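Local coordinates for protein nucleoside-diphosphate sugar epimerase (SulA family) (Corynebacterium glutamicum, PDB 3OH8) that probably acts as a nucleoside-diphosphate sugar epimerase of the SulA family, with a dinucleotide cofactor bound in its Rossmann-type domain, at residues 54-65 and 76-87. Numbering follows the deposited sequence.
Sequences LPAGLKWVARHD and TDVCLTAPVKAL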
loop_
_atom_site.group_PDB
_atom_site.type_symbol
_atom_site.label_atom_id
_atom_site.label_comp_id
_atom_site.label_asym_id
_atom_site.label_seq_id
_atom_site.Cartn_x
_atom_site.Cartn_y
_atom_site.Cartn_z
ATOM N N LEU A 54 -7.850 -3.576 17.208
ATOM C CA LEU A 54 -6.746 -4.387 17.710
ATOM C C LEU A 54 -7.205 -5.841 17.679
ATOM O O LEU A 54 -8.362 -6.112 17.379
ATOM C CB LEU A 54 -6.403 -3.978 19.142
ATOM C CG LEU A 54 -5.440 -2.806 19.360
ATOM C CD1 LEU A 54 -5.535 -2.287 20.790
ATOM C CD2 LEU A 54 -4.023 -3.230 19.039
ATOM N N PRO A 55 -6.314 -6.791 17.996
ATOM C CA PRO A 55 -6.811 -8.170 17.909
ATOM C C PRO A 55 -7.767 -8.503 19.057
ATOM O O PRO A 55 -7.707 -7.869 20.114
ATOM C CB PRO A 55 -5.533 -9.020 18.022
ATOM C CG PRO A 55 -4.379 -8.050 17.881
ATOM C CD PRO A 55 -4.898 -6.738 18.389
ATOM N N ALA A 56 -8.645 -9.477 18.840
ATOM C CA ALA A 56 -9.531 -9.968 19.894
ATOM C C ALA A 56 -10.624 -8.961 20.239
ATOM O O ALA A 56 -10.956 -8.767 21.413
ATOM C CB ALA A 56 -8.726 -10.330 21.144
ATOM N N GLY A 57 -11.173 -8.326 19.208
ATOM C CA GLY A 57 -12.265 -7.384 19.368
ATOM C C GLY A 57 -11.937 -6.110 20.131
ATOM O O GLY A 57 -12.801 -5.245 20.288
ATOM N N LEU A 58 -10.698 -5.987 20.607
ATOM C CA LEU A 58 -10.286 -4.796 21.343
ATOM C C LEU A 58 -10.087 -3.588 20.418
ATOM O O LEU A 58 -9.946 -3.735 19.194
ATOM C CB LEU A 58 -9.008 -5.055 22.144
ATOM C CG LEU A 58 -9.059 -6.035 23.319
ATOM C CD1 LEU A 58 -7.691 -6.129 23.979
ATOM C CD2 LEU A 58 -10.106 -5.609 24.329
ATOM N N LYS A 59 -10.082 -2.397 21.015
ATOM C CA LYS A 59 -9.944 -1.159 20.256
ATOM C C LYS A 59 -9.093 -0.133 20.975
ATOM O O LYS A 59 -9.098 -0.042 22.203
ATOM C CB LYS A 59 -11.312 -0.574 19.905
ATOM C CG LYS A 59 -12.086 -1.454 18.959
ATOM C CD LYS A 59 -13.410 -0.857 18.555
ATOM C CE LYS A 59 -14.265 -1.912 17.859
ATOM N NZ LYS A 59 -15.465 -1.335 17.194
ATOM N N TRP A 60 -8.343 0.635 20.196
ATOM C CA TRP A 60 -7.525 1.691 20.751
ATOM C C TRP A 60 -8.103 3.036 20.328
ATOM O O TRP A 60 -8.299 3.293 19.136
ATOM C CB TRP A 60 -6.082 1.544 20.275
ATOM C CG TRP A 60 -5.149 2.535 20.882
ATOM C CD1 TRP A 60 -5.097 2.913 22.191
ATOM C CD2 TRP A 60 -4.116 3.270 20.212
ATOM N NE1 TRP A 60 -4.099 3.839 22.377
ATOM C CE2 TRP A 60 -3.483 4.075 21.177
ATOM C CE3 TRP A 60 -3.668 3.325 18.894
ATOM C CZ2 TRP A 60 -2.425 4.922 20.864
ATOM C CZ3 TRP A 60 -2.615 4.170 18.584
ATOM C CH2 TRP A 60 -2.005 4.953 19.564
ATOM N N VAL A 61 -8.390 3.881 21.314
ATOM C CA VAL A 61 -8.969 5.191 21.061
ATOM C C VAL A 61 -7.861 6.226 21.177
ATOM O O VAL A 61 -7.417 6.545 22.272
ATOM C CB VAL A 61 -10.082 5.524 22.070
ATOM C CG1 VAL A 61 -10.652 6.917 21.804
ATOM C CG2 VAL A 61 -11.182 4.467 22.009
ATOM N N ALA A 62 -7.396 6.722 20.037
ATOM C CA ALA A 62 -6.359 7.739 20.030
ATOM C C ALA A 62 -7.000 9.107 19.890
ATOM O O ALA A 62 -8.053 9.241 19.274
ATOM C CB ALA A 62 -5.377 7.492 18.896
ATOM N N ARG A 63 -6.357 10.121 20.457
ATOM C CA ARG A 63 -6.921 11.461 20.488
ATOM C C ARG A 63 -5.829 12.470 20.141
ATOM O O ARG A 63 -4.713 12.355 20.626
ATOM C CB ARG A 63 -7.445 11.723 21.903
ATOM C CG ARG A 63 -8.615 12.689 22.017
ATOM C CD ARG A 63 -9.111 12.736 23.464
ATOM N NE ARG A 63 -9.591 14.062 23.846
ATOM C CZ ARG A 63 -8.823 15.021 24.354
ATOM N NH1 ARG A 63 -7.523 14.812 24.543
ATOM N NH2 ARG A 63 -9.355 16.194 24.672
ATOM N N HIS A 64 -6.139 13.454 19.302
ATOM C CA HIS A 64 -5.181 14.521 19.039
ATOM C C HIS A 64 -5.267 15.551 20.166
ATOM O O HIS A 64 -6.357 15.892 20.619
ATOM C CB HIS A 64 -5.440 15.195 17.696
ATOM C CG HIS A 64 -5.055 14.364 16.508
ATOM N ND1 HIS A 64 -5.812 14.309 15.358
ATOM C CD2 HIS A 64 -3.986 13.557 16.289
ATOM C CE1 HIS A 64 -5.229 13.506 14.486
ATOM N NE2 HIS A 64 -4.124 13.037 15.023
ATOM N N ASP A 65 -4.115 16.036 20.607
ATOM C CA ASP A 65 -4.037 16.921 21.767
ATOM C C ASP A 65 -3.896 18.372 21.328
ATOM O O ASP A 65 -2.896 18.758 20.711
ATOM C CB ASP A 65 -2.861 16.507 22.645
ATOM C CG ASP A 65 -2.756 17.337 23.914
ATOM O OD1 ASP A 65 -3.573 18.265 24.089
ATOM O OD2 ASP A 65 -1.851 17.057 24.720
ATOM N N THR A 76 -0.050 16.185 17.941
ATOM C CA THR A 76 0.312 15.223 18.984
ATOM C C THR A 76 -0.786 14.171 19.158
ATOM O O THR A 76 -1.968 14.521 19.228
ATOM C CB THR A 76 0.554 15.948 20.344
ATOM O OG1 THR A 76 1.651 16.868 20.222
ATOM C CG2 THR A 76 0.881 14.946 21.439
ATOM N N ASP A 77 -0.405 12.894 19.206
ATOM C CA ASP A 77 -1.372 11.811 19.450
ATOM C C ASP A 77 -1.278 11.385 20.906
ATOM O O ASP A 77 -0.180 11.211 21.420
ATOM C CB ASP A 77 -1.083 10.563 18.592
ATOM C CG ASP A 77 -0.992 10.860 17.118
ATOM O OD1 ASP A 77 -1.829 11.619 16.593
ATOM O OD2 ASP A 77 -0.080 10.308 16.469
ATOM N N VAL A 78 -2.414 11.175 21.567
ATOM C CA VAL A 78 -2.379 10.720 22.954
ATOM C C VAL A 78 -3.399 9.622 23.231
ATOM O O VAL A 78 -4.474 9.605 22.639
ATOM C CB VAL A 78 -2.591 11.893 23.958
ATOM C CG1 VAL A 78 -1.553 12.983 23.731
ATOM C CG2 VAL A 78 -3.996 12.459 23.851
ATOM N N CYS A 79 -3.048 8.697 24.119
ATOM C CA CYS A 79 -4.011 7.713 24.610
ATOM C C CYS A 79 -4.166 7.760 26.128
ATOM O O CYS A 79 -3.176 7.720 26.857
ATOM C CB CYS A 79 -3.621 6.301 24.203
ATOM S SG CYS A 79 -4.830 5.097 24.799
ATOM N N LEU A 80 -5.412 7.824 26.595
ATOM C CA LEU A 80 -5.693 7.912 28.029
ATOM C C LEU A 80 -6.122 6.579 28.656
ATOM O O LEU A 80 -5.965 6.376 29.859
ATOM C CB LEU A 80 -6.732 9.011 28.318
ATOM C CG LEU A 80 -8.188 8.845 27.858
ATOM C CD1 LEU A 80 -8.976 8.013 28.856
ATOM C CD2 LEU A 80 -8.858 10.203 27.666
ATOM N N THR A 81 -6.666 5.678 27.844
ATOM C CA THR A 81 -7.092 4.372 28.338
ATOM C C THR A 81 -6.187 3.262 27.833
ATOM O O THR A 81 -5.566 3.383 26.788
ATOM C CB THR A 81 -8.545 4.052 27.954
ATOM O OG1 THR A 81 -8.786 4.450 26.598
ATOM C CG2 THR A 81 -9.502 4.787 28.872
ATOM N N ALA A 82 -6.144 2.164 28.576
ATOM C CA ALA A 82 -5.161 1.117 28.340
ATOM C C ALA A 82 -5.772 -0.198 27.866
ATOM O O ALA A 82 -5.903 -1.132 28.654
ATOM C CB ALA A 82 -4.363 0.877 29.618
ATOM N N PRO A 83 -6.139 -0.288 26.581
ATOM C CA PRO A 83 -6.634 -1.573 26.068
ATOM C C PRO A 83 -5.603 -2.679 26.307
ATOM O O PRO A 83 -5.960 -3.815 26.626
ATOM C CB PRO A 83 -6.810 -1.308 24.573
ATOM C CG PRO A 83 -7.044 0.161 24.482
ATOM C CD PRO A 83 -6.222 0.785 25.576
ATOM N N VAL A 84 -4.331 -2.331 26.144
ATOM C CA VAL A 84 -3.219 -3.189 26.535
ATOM C C VAL A 84 -2.126 -2.286 27.099
ATOM O O VAL A 84 -2.003 -1.130 26.690
ATOM C CB VAL A 84 -2.669 -4.002 25.347
ATOM C CG1 VAL A 84 -3.779 -4.839 24.726
ATOM C CG2 VAL A 84 -2.044 -3.084 24.302
ATOM N N LYS A 85 -1.345 -2.795 28.045
ATOM C CA LYS A 85 -0.339 -1.970 28.713
ATOM C C LYS A 85 0.647 -1.319 27.750
ATOM O O LYS A 85 1.060 -0.176 27.955
ATOM C CB LYS A 85 0.413 -2.771 29.778
ATOM C CG LYS A 85 -0.337 -2.893 31.094
ATOM C CD LYS A 85 0.612 -2.995 32.287
ATOM C CE LYS A 85 0.640 -4.402 32.868
ATOM N NZ LYS A 85 1.129 -4.413 34.279
ATOM N N ALA A 86 1.018 -2.046 26.704
ATOM C CA ALA A 86 1.989 -1.556 25.735
ATOM C C ALA A 86 1.492 -0.328 24.976
ATOM O O ALA A 86 2.283 0.520 24.561
ATOM C CB ALA A 86 2.344 -2.661 24.750
ATOM N N LEU A 87 0.181 -0.234 24.794
ATOM C CA LEU A 87 -0.384 0.806 23.951
ATOM C C LEU A 87 -1.033 1.889 24.790
ATOM O O LEU A 87 -1.822 2.693 24.291
ATOM C CB LEU A 87 -1.401 0.200 22.984
ATOM C CG LEU A 87 -1.717 0.982 21.712
ATOM C CD1 LEU A 87 -0.435 1.381 20.991
ATOM C CD2 LEU A 87 -2.608 0.152 20.805
HETATM O O HOH W 1 -7.903 3.218 24.143
HETATM O O HOH W 2 -2.308 17.887 17.923
#
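L87 lies across the indole of W60: its CG sits 3.6 Å from the centroid of the five-membered ring and only 9° off the ring normal, a CH-pi contact over the face, while L87 CD2 reaches W60 CG at 3.5 Å. With CG anti to the backbone N (chi1 -176°), the W60 ring swings toward 76-87, although its CB starts off to the side. The opposite face carries A62 CB, offset toward the rim. The sulfur of C79 is placed at the ring edge, but the model brings it too close to W60 for that contact to carry weight. P83 CG also borders the edge, 4.1 Å from W60 CD1, and L54 CD1 meets L87 CD2 tip to tip at 3.8 Å.

Toward D65 the contact becomes a regular antiparallel pairing. R63 and V78 form a hydrogen-bonded pair, R63 N to V78 O at 2.9 Å and V78 N to R63 O at 2.8 Å; D65 N reaches T76 O at 3.0 Å. H64 and D77, the adjacent non-hydrogen-bonded pair, lie side by side with ring and carboxylate planes 33° apart, but their polar ends bond outward, H64 ND1 to R44 O and D77 OD2 to H94 NE2. Where the strands part, a water links V61 N to T81 OG1.

In the second shell, F52 and W90 meet W60, while L36 touches both L54 and L87. Strands 49-53 and 91-99 flank this hairpin within an antiparallel sheet separate from the Rossmann-type one. The chemistry therefore changes along the contact: backbone hydrogen bonds fix the register near R63, whereas beyond C79 the chain loops out and returns at P83, where apolar packing around the buried indole takes over.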